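PDB 6HH2: Ras-related protein Rab-7L1, which binds GTP and GDP as a Rab-family small GTPase, regulates vesicle trafficking around the trans-Golgi network and recruits and stimulates the kinase LRRK2. Local coordinates for residues L10-V15 and R61-D66; Q28-D33 and A48-Q53. The protein carries 4 engineered substitutions. All blocks are in the same frame, centred on the assembly; numbering follows the deposited sequence.

Contact 1 (L10-V15 and R61-D66)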
ATOM      1  N   LEU A  10      -0.823  12.292  10.567  1.00 26.00           N
ATOM      2  CA  LEU A  10      -0.169  12.169   9.276  1.00 25.25           C
ATOM      3  C   LEU A  10       0.451  10.787   9.161  1.00 23.34           C
ATOM      4  O   LEU A  10       1.220  10.372  10.050  1.00 27.90           O
ATOM      5  CB  LEU A  10       0.924  13.234   9.166  1.00 27.26           C
ATOM      6  CG  LEU A  10       1.769  13.135   7.901  1.00 28.30           C
ATOM      7  CD1 LEU A  10       0.987  13.425   6.604  1.00 28.42           C
ATOM      8  CD2 LEU A  10       2.935  14.114   8.049  1.00 34.57           C
ATOM      9  N   PHE A  11       0.109  10.066   8.085  1.00 20.44           N
ATOM     10  CA  PHE A  11       0.623   8.720   7.840  1.00 20.46           C
ATOM     11  C   PHE A  11       1.248   8.634   6.453  1.00 22.63           C
ATOM     12  O   PHE A  11       0.588   8.921   5.454  1.00 21.78           O
ATOM     13  CB  PHE A  11      -0.478   7.647   7.970  1.00 21.86           C
ATOM     14  CG  PHE A  11      -1.129   7.619   9.324  1.00 22.68           C
ATOM     15  CD1 PHE A  11      -0.387   7.339  10.484  1.00 24.49           C
ATOM     16  CD2 PHE A  11      -2.480   7.926   9.433  1.00 24.24           C
ATOM     17  CE1 PHE A  11      -1.036   7.299  11.725  1.00 24.96           C
ATOM     18  CE2 PHE A  11      -3.105   7.891  10.688  1.00 22.05           C
ATOM     19  CZ  PHE A  11      -2.360   7.614  11.812  1.00 24.96           C
ATOM     20  N   LYS A  12       2.489   8.170   6.386  1.00 21.44           N
ATOM     21  CA  LYS A  12       3.159   7.891   5.113  1.00 19.96           C
ATOM     22  C   LYS A  12       2.966   6.418   4.801  1.00 19.03           C
ATOM     23  O   LYS A  12       3.310   5.543   5.618  1.00 19.99           O
ATOM     24  CB  LYS A  12       4.643   8.254   5.268  1.00 21.07           C
ATOM     25  CG  LYS A  12       5.556   7.720   4.135  1.00 19.76           C
ATOM     26  CD  LYS A  12       6.943   8.338   4.200  1.00 19.78           C
ATOM     27  CE  LYS A  12       7.767   7.689   3.053  1.00 20.98           C
ATOM     28  NZ  LYS A  12       9.156   8.283   3.034  1.00 20.76           N
ATOM     29  N   VAL A  13       2.346   6.129   3.662  1.00 18.66           N
ATOM     30  CA  VAL A  13       1.987   4.760   3.281  1.00 19.46           C
ATOM     31  C   VAL A  13       2.785   4.420   2.022  1.00 18.92           C
ATOM     32  O   VAL A  13       2.711   5.143   1.015  1.00 19.51           O
ATOM     33  CB  VAL A  13       0.482   4.667   2.992  1.00 18.82           C
ATOM     34  CG1 VAL A  13       0.142   3.263   2.507  1.00 20.17           C
ATOM     35  CG2 VAL A  13      -0.299   5.048   4.282  1.00 23.30           C
ATOM     36  N   LEU A  14       3.536   3.328   2.074  1.00 18.03           N
ATOM     37  CA  LEU A  14       4.312   2.873   0.901  1.00 18.27           C
ATOM     38  C   LEU A  14       3.458   1.959   0.051  1.00 19.02           C
ATOM     39  O   LEU A  14       2.851   1.019   0.575  1.00 22.98           O
ATOM     40  CB  LEU A  14       5.537   2.096   1.384  1.00 17.24           C
ATOM     41  CG  LEU A  14       6.349   2.820   2.433  1.00 18.32           C
ATOM     42  CD1 LEU A  14       7.566   1.968   2.831  1.00 21.35           C
ATOM     43  CD2 LEU A  14       6.804   4.201   1.882  1.00 20.07           C
ATOM     44  N   VAL A  15       3.342   2.243  -1.237  1.00 17.06           N
ATOM     45  CA  VAL A  15       2.672   1.380  -2.190  1.00 16.93           C
ATOM     46  C   VAL A  15       3.737   0.738  -3.054  1.00 17.52           C
ATOM     47  O   VAL A  15       4.415   1.398  -3.866  1.00 17.60           O
ATOM     48  CB  VAL A  15       1.682   2.146  -3.058  1.00 17.72           C
ATOM     49  CG1 VAL A  15       0.984   1.188  -4.017  1.00 19.61           C
ATOM     50  CG2 VAL A  15       0.678   2.897  -2.132  1.00 19.66           C
ATOM     51  N   ARG A  61      -4.346  12.571   7.379  1.00 22.43           N
ATOM     52  CA  ARG A  61      -3.708  12.950   6.121  1.00 21.17           C
ATOM     53  C   ARG A  61      -2.800  11.789   5.719  1.00 21.93           C
ATOM     54  O   ARG A  61      -1.957  11.350   6.519  1.00 23.86           O
ATOM     55  CB  ARG A  61      -2.915  14.243   6.312  1.00 23.28           C
ATOM     56  CG  ARG A  61      -2.107  14.674   5.092  1.00 28.87           C
ATOM     57  CD  ARG A  61      -1.435  16.054   5.281  1.00 36.50           C
ATOM     58  NE  ARG A  61      -2.426  17.123   5.267  1.00 42.60           N
ATOM     59  CZ  ARG A  61      -2.848  17.788   6.340  1.00 47.47           C
ATOM     60  NH1 ARG A  61      -2.349  17.517   7.539  1.00 47.39           N
ATOM     61  NH2 ARG A  61      -3.758  18.747   6.202  1.00 45.20           N
ATOM     62  N   LEU A  62      -3.008  11.245   4.522  1.00 19.86           N
ATOM     63  CA  LEU A  62      -2.176  10.147   4.037  1.00 20.33           C
ATOM     64  C   LEU A  62      -1.275  10.657   2.920  1.00 21.86           C
ATOM     65  O   LEU A  62      -1.749  11.311   1.990  1.00 23.24           O
ATOM     66  CB  LEU A  62      -3.008   9.040   3.424  1.00 23.19           C
ATOM     67  CG  LEU A  62      -4.106   8.457   4.263  1.00 29.38           C
ATOM     68  CD1 LEU A  62      -4.719   7.306   3.442  1.00 32.59           C
ATOM     69  CD2 LEU A  62      -3.518   7.979   5.582  1.00 26.07           C
ATOM     70  N   GLN A  63       0.020  10.369   3.006  1.00 19.73           N
ATOM     71  CA  GLN A  63       0.954  10.486   1.883  1.00 18.99           C
ATOM     72  C   GLN A  63       1.073   9.117   1.244  1.00 20.11           C
ATOM     73  O   GLN A  63       1.491   8.144   1.897  1.00 21.76           O
ATOM     74  CB  GLN A  63       2.338  10.919   2.366  1.00 20.86           C
ATOM     75  CG  GLN A  63       2.371  12.271   3.041  1.00 21.60           C
ATOM     76  CD  GLN A  63       3.772  12.660   3.476  1.00 25.70           C
ATOM     77  OE1 GLN A  63       4.696  11.829   3.379  1.00 27.02           O
ATOM     78  NE2 GLN A  63       3.949  13.881   3.957  1.00 26.82           N
ATOM     79  N   LEU A  64       0.677   9.013  -0.011  1.00 18.76           N
ATOM     80  CA  LEU A  64       0.733   7.757  -0.741  1.00 17.55           C
ATOM     81  C   LEU A  64       2.003   7.780  -1.619  1.00 19.68           C
ATOM     82  O   LEU A  64       2.095   8.552  -2.582  1.00 21.39           O
ATOM     83  CB  LEU A  64      -0.512   7.602  -1.615  1.00 20.08           C
ATOM     84  CG  LEU A  64      -1.817   7.630  -0.816  1.00 21.32           C
ATOM     85  CD1 LEU A  64      -2.998   7.854  -1.773  1.00 22.93           C
ATOM     86  CD2 LEU A  64      -1.931   6.302  -0.009  1.00 22.92           C
ATOM     87  N   TRP A  65       2.982   6.921  -1.287  1.00 16.84           N
ATOM     88  CA  TRP A  65       4.299   6.936  -1.930  1.00 17.63           C
ATOM     89  C   TRP A  65       4.377   5.749  -2.884  1.00 19.75           C
ATOM     90  O   TRP A  65       4.442   4.609  -2.447  1.00 19.04           O
ATOM     91  CB  TRP A  65       5.398   6.848  -0.876  1.00 18.35           C
ATOM     92  CG  TRP A  65       5.672   8.102  -0.149  1.00 19.85           C
ATOM     93  CD1 TRP A  65       4.818   8.759   0.754  1.00 21.93           C
ATOM     94  CD2 TRP A  65       6.861   8.856  -0.211  1.00 19.46           C
ATOM     95  NE1 TRP A  65       5.464   9.870   1.268  1.00 20.72           N
ATOM     96  CE2 TRP A  65       6.713   9.965   0.686  1.00 20.08           C
ATOM     97  CE3 TRP A  65       8.067   8.684  -0.900  1.00 22.63           C
ATOM     98  CZ2 TRP A  65       7.715  10.920   0.869  1.00 23.88           C
ATOM     99  CZ3 TRP A  65       9.075   9.627  -0.710  1.00 23.48           C
ATOM    100  CH2 TRP A  65       8.894  10.740   0.175  1.00 24.40           C
ATOM    101  N   ASP A  66       4.387   6.009  -4.193  1.00 20.08           N
ATOM    102  CA  ASP A  66       4.493   4.936  -5.205  1.00 19.66           C
ATOM    103  C   ASP A  66       5.980   4.694  -5.513  1.00 19.48           C
ATOM    104  O   ASP A  66       6.706   5.621  -5.902  1.00 20.90           O
ATOM    105  CB  ASP A  66       3.770   5.486  -6.442  1.00 19.89           C
ATOM    106  CG  ASP A  66       3.700   4.557  -7.632  1.00 20.95           C
ATOM    107  OD1 ASP A  66       4.375   3.530  -7.731  1.00 20.23           O
ATOM    108  OD2 ASP A  66       2.914   4.961  -8.524  1.00 23.90           O
TER
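Lys12 lays its outer methylenes and ammonium over one face of the Trp65 indole. Lys12 CE stands 3.5 Å from the centroid of the Trp65 five-membered ring, a CH-pi contact, and Lys12 NZ lies 3.6 Å from that of the six-membered ring, 9° off the normal, a nearly face-on cation-pi contact. With CG anti to the backbone N (chi1 167°) and every later torsion extended, the chain runs straight across both rings; NZ also hydrogen-bonds to Tyr80 O and Arg82 O. The indole is also held at its rim: Trp65 NE1 donates to Gln63 OE1 at 3.0 Å, and the oxygen lies close to the ring plane. Beneath these side chains, strands 8-17 and 58-66 run parallel as neighbours in the mixed sheet of the Ras-type G domain. Five backbone bonds join them, alternating in direction, for example Val13 N to Gln63 O at 2.8 Å and Trp65 N to Val13 O at 2.9 Å. On the Lys12 and Trp65 face, Leu10 CD1 packs 3.7 Å from Arg61 CG; the Arg61 guanidinium forms a salt bridge with Asp8. The other face carries Phe11, Val13 and Leu62, against helix 165-178; there Leu62 CD2 meets the Phe11 ring edge, 4.0 Å from Phe11 CD2.

Contact 2 (Q28-D33 and A48-Q53)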
ATOM      1  N   GLN A  28      -3.723   6.815  -8.132  1.00 21.09           N
ATOM      2  CA  GLN A  28      -4.558   7.757  -8.875  1.00 22.98           C
ATOM      3  C   GLN A  28      -6.013   7.658  -8.470  1.00 26.59           C
ATOM      4  O   GLN A  28      -6.707   8.677  -8.424  1.00 26.91           O
ATOM      5  CB  GLN A  28      -4.418   7.483 -10.368  1.00 24.48           C
ATOM      6  CG  GLN A  28      -3.036   7.869 -10.879  1.00 31.38           C
ATOM      7  CD  GLN A  28      -2.798   7.432 -12.320  1.00 45.48           C
ATOM      8  OE1 GLN A  28      -3.373   6.445 -12.799  1.00 54.12           O
ATOM      9  NE2 GLN A  28      -1.974   8.180 -13.021  1.00 45.94           N
ATOM     10  N   ARG A  29      -6.490   6.466  -8.110  1.00 23.08           N
ATOM     11  CA  ARG A  29      -7.885   6.326  -7.734  1.00 26.28           C
ATOM     12  C   ARG A  29      -8.149   6.762  -6.298  1.00 24.01           C
ATOM     13  O   ARG A  29      -9.190   7.396  -5.998  1.00 26.61           O
ATOM     14  CB  ARG A  29      -8.322   4.886  -7.949  1.00 32.80           C
ATOM     15  CG  ARG A  29      -9.839   4.831  -8.113  1.00 43.94           C
ATOM     16  CD  ARG A  29     -10.349   3.447  -8.071  1.00 47.90           C
ATOM     17  NE  ARG A  29     -10.590   2.817  -9.369  1.00 47.10           N
ATOM     18  CZ  ARG A  29     -11.634   3.062 -10.159  1.00 50.85           C
ATOM     19  NH1 ARG A  29     -12.519   4.003  -9.851  1.00 48.70           N
ATOM     20  NH2 ARG A  29     -11.774   2.383 -11.286  1.00 53.10           N
ATOM     21  N   TYR A  30      -7.244   6.426  -5.407  1.00 21.22           N
ATOM     22  CA  TYR A  30      -7.461   6.618  -3.967  1.00 19.72           C
ATOM     23  C   TYR A  30      -6.971   7.967  -3.427  1.00 22.66           C
ATOM     24  O   TYR A  30      -7.512   8.461  -2.414  1.00 22.28           O
ATOM     25  CB  TYR A  30      -6.799   5.472  -3.188  1.00 19.39           C
ATOM     26  CG  TYR A  30      -7.256   5.480  -1.767  1.00 18.73           C
ATOM     27  CD1 TYR A  30      -8.559   5.072  -1.445  1.00 18.81           C
ATOM     28  CD2 TYR A  30      -6.420   5.906  -0.744  1.00 20.67           C
ATOM     29  CE1 TYR A  30      -9.024   5.142  -0.115  1.00 19.92           C
ATOM     30  CE2 TYR A  30      -6.863   5.965   0.576  1.00 22.25           C
ATOM     31  CZ  TYR A  30      -8.157   5.560   0.868  1.00 20.52           C
ATOM     32  OH  TYR A  30      -8.635   5.629   2.149  1.00 21.71           O
ATOM     33  N   SER A  31      -6.025   8.621  -4.090  1.00 20.58           N
ATOM     34  CA  SER A  31      -5.592   9.942  -3.644  1.00 20.54           C
ATOM     35  C   SER A  31      -6.671  10.966  -3.959  1.00 19.70           C
ATOM     36  O   SER A  31      -7.707  10.660  -4.552  1.00 23.17           O
ATOM     37  CB  SER A  31      -4.303  10.343  -4.362  1.00 20.16           C
ATOM     38  OG  SER A  31      -4.605  10.660  -5.726  1.00 21.38           O
ATOM     39  N   GLN A  32      -6.440  12.218  -3.562  1.00 18.59           N
ATOM     40  CA  GLN A  32      -7.419  13.246  -3.928  1.00 18.88           C
ATOM     41  C   GLN A  32      -7.221  13.825  -5.305  1.00 19.96           C
ATOM     42  O   GLN A  32      -7.939  14.773  -5.654  1.00 21.56           O
ATOM     43  CB  GLN A  32      -7.337  14.405  -2.922  1.00 22.06           C
ATOM     44  CG  GLN A  32      -6.077  15.293  -3.053  1.00 20.44           C
ATOM     45  CD  GLN A  32      -6.245  16.574  -2.196  1.00 23.50           C
ATOM     46  OE1 GLN A  32      -6.370  16.487  -0.960  1.00 25.39           O
ATOM     47  NE2 GLN A  32      -6.281  17.739  -2.846  1.00 22.92           N
ATOM     48  N   ASP A  33      -6.321  13.268  -6.105  1.00 22.08           N
ATOM     49  CA  ASP A  33      -5.900  13.955  -7.329  1.00 23.27           C
ATOM     50  C   ASP A  33      -7.006  14.069  -8.365  1.00 21.48           C
ATOM     51  O   ASP A  33      -7.002  15.022  -9.170  1.00 25.78           O
ATOM     52  CB  ASP A  33      -4.657  13.257  -7.901  1.00 22.26           C
ATOM     53  CG  ASP A  33      -3.430  13.519  -7.064  1.00 29.14           C
ATOM     54  OD1 ASP A  33      -3.553  14.252  -6.049  1.00 23.74           O
ATOM     55  OD2 ASP A  33      -2.348  12.989  -7.415  1.00 27.62           O
ATOM     56  N   ALA A  48       1.357  11.412  -3.313  1.00 20.82           N
ATOM     57  CA  ALA A  48       0.045  12.041  -3.513  1.00 19.81           C
ATOM     58  C   ALA A  48      -0.646  12.064  -2.154  1.00 20.79           C
ATOM     59  O   ALA A  48      -0.361  11.227  -1.308  1.00 24.05           O
ATOM     60  CB  ALA A  48      -0.792  11.188  -4.463  1.00 20.82           C
ATOM     61  N   LEU A  49      -1.523  13.034  -1.943  1.00 20.72           N
ATOM     62  CA  LEU A  49      -2.210  13.159  -0.664  1.00 19.62           C
ATOM     63  C   LEU A  49      -3.644  12.639  -0.735  1.00 20.98           C
ATOM     64  O   LEU A  49      -4.318  12.694  -1.774  1.00 20.46           O
ATOM     65  CB  LEU A  49      -2.317  14.634  -0.335  1.00 21.60           C
ATOM     66  CG  LEU A  49      -1.492  15.261   0.804  1.00 35.30           C
ATOM     67  CD1 LEU A  49      -0.358  14.483   1.392  1.00 29.45           C
ATOM     68  CD2 LEU A  49      -1.177  16.723   0.554  1.00 26.66           C
ATOM     69  N   LYS A  50      -4.138  12.188   0.418  1.00 20.04           N
ATOM     70  CA  LYS A  50      -5.573  12.029   0.660  1.00 20.36           C
ATOM     71  C   LYS A  50      -5.851  12.592   2.041  1.00 21.10           C
ATOM     72  O   LYS A  50      -5.095  12.336   2.985  1.00 21.98           O
ATOM     73  CB  LYS A  50      -6.025  10.590   0.582  1.00 19.60           C
ATOM     74  CG  LYS A  50      -7.596  10.479   0.578  1.00 24.27           C
ATOM     75  CD  LYS A  50      -7.901   9.050   0.733  1.00 26.39           C
ATOM     76  CE  LYS A  50      -9.384   8.792   0.440  1.00 27.06           C
ATOM     77  NZ  LYS A  50      -9.725   9.189  -0.980  1.00 29.05           N
ATOM     78  N   VAL A  51      -6.928  13.365   2.188  1.00 20.62           N
ATOM     79  CA  VAL A  51      -7.215  13.976   3.474  1.00 21.94           C
ATOM     80  C   VAL A  51      -8.649  13.607   3.837  1.00 21.47           C
ATOM     81  O   VAL A  51      -9.548  13.732   3.005  1.00 23.24           O
ATOM     82  CB  VAL A  51      -7.063  15.502   3.445  1.00 22.20           C
ATOM     83  CG1 VAL A  51      -7.239  16.105   4.847  1.00 26.18           C
ATOM     84  CG2 VAL A  51      -5.688  15.898   2.862  1.00 22.04           C
ATOM     85  N   LEU A  52      -8.872  13.161   5.066  1.00 21.01           N
ATOM     86  CA  LEU A  52     -10.182  12.708   5.515  1.00 23.01           C
ATOM     87  C   LEU A  52     -10.477  13.342   6.861  1.00 22.15           C
ATOM     88  O   LEU A  52      -9.620  13.349   7.756  1.00 23.20           O
ATOM     89  CB  LEU A  52     -10.196  11.169   5.707  1.00 23.37           C
ATOM     90  CG  LEU A  52     -10.032  10.355   4.426  1.00 23.83           C
ATOM     91  CD1 LEU A  52      -9.749   8.907   4.785  1.00 26.26           C
ATOM     92  CD2 LEU A  52     -11.307  10.496   3.571  1.00 24.53           C
ATOM     93  N   GLN A  53     -11.703  13.825   7.038  1.00 21.20           N
ATOM     94  CA  GLN A  53     -12.135  14.166   8.386  1.00 22.30           C
ATOM     95  C   GLN A  53     -12.222  12.876   9.177  1.00 26.69           C
ATOM     96  O   GLN A  53     -12.743  11.865   8.684  1.00 25.48           O
ATOM     97  CB  GLN A  53     -13.511  14.861   8.376  1.00 23.34           C
ATOM     98  CG  GLN A  53     -13.809  15.613   9.716  1.00 24.82           C
ATOM     99  CD  GLN A  53     -13.020  16.882   9.790  1.00 31.34           C
ATOM    100  OE1 GLN A  53     -12.742  17.496   8.754  1.00 31.32           O
ATOM    101  NE2 GLN A  53     -12.639  17.296  11.002  1.00 32.61           N
TER
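Lys50 NZ bonds to Tyr30 O at 2.7 Å, the donor tilted from the carbonyl plane, and the same ammonium lies above the Tyr30 ring, 4.2 Å from its centroid and 10° off the normal. One residue therefore offers the lysine both a carbonyl acceptor and a pi face. The last torsion of Lys50 (chi4 61°) bends an otherwise extended chain, folding NZ back to that carbonyl while Lys50 CD passes 3.3 Å from Tyr30 CE2. Tyr30 and Lys50 cross at about a right angle, the lysine methylenes sitting toward the rim of the ring. This is where helix 23-30, which follows the P-loop in the Ras-type fold, gives way to the chain leading into switch I, beside the sheet's outer strand 48-55. Just past the helix, Gln32 N donates to Leu49 O at 2.8 Å, in the carbonyl plane and nearly straight (168° at the hydrogen). Ser31 forms an ST turn: Ser31 OG accepts from Asp33 N at 3.1 Å and also hydrogen-bonds to Val27 O. On the strand side, Ser31 CB rests 3.6 Å from Ala48 CB. Asp33 OD2 comes 3.8 Å from Ala48 CB and forms a salt bridge with Lys40, while OD1 hydrogen-bonds to Tyr39 OH.

How the contacts relate
Strand 58-66 joins the two contacts: it pairs in parallel with 10-15 of contact 1 and antiparallel with 48-53 of contact 2. The second pairing is supported by probable hydrogen bonds from Leu64 N to Ala48 O and from Leu62 N to Lys50 O, each 2.8 Å. Leu64 CD1 also packs against the backbone, 3.8 Å from Ser31 CA. The contact centres are about 10 Å apart, and contact 2 is nested within the chain loop that contact 1 closes. In contact 1 the Asp66 side chain is about 4 Å from the magnesium ion and about 5 Å from GDP; contact 2 reaches the nucleotide site indirectly, the Asp33 side chain being about 3 Å from those of the GTP-binding residues Tyr39 and Lys40.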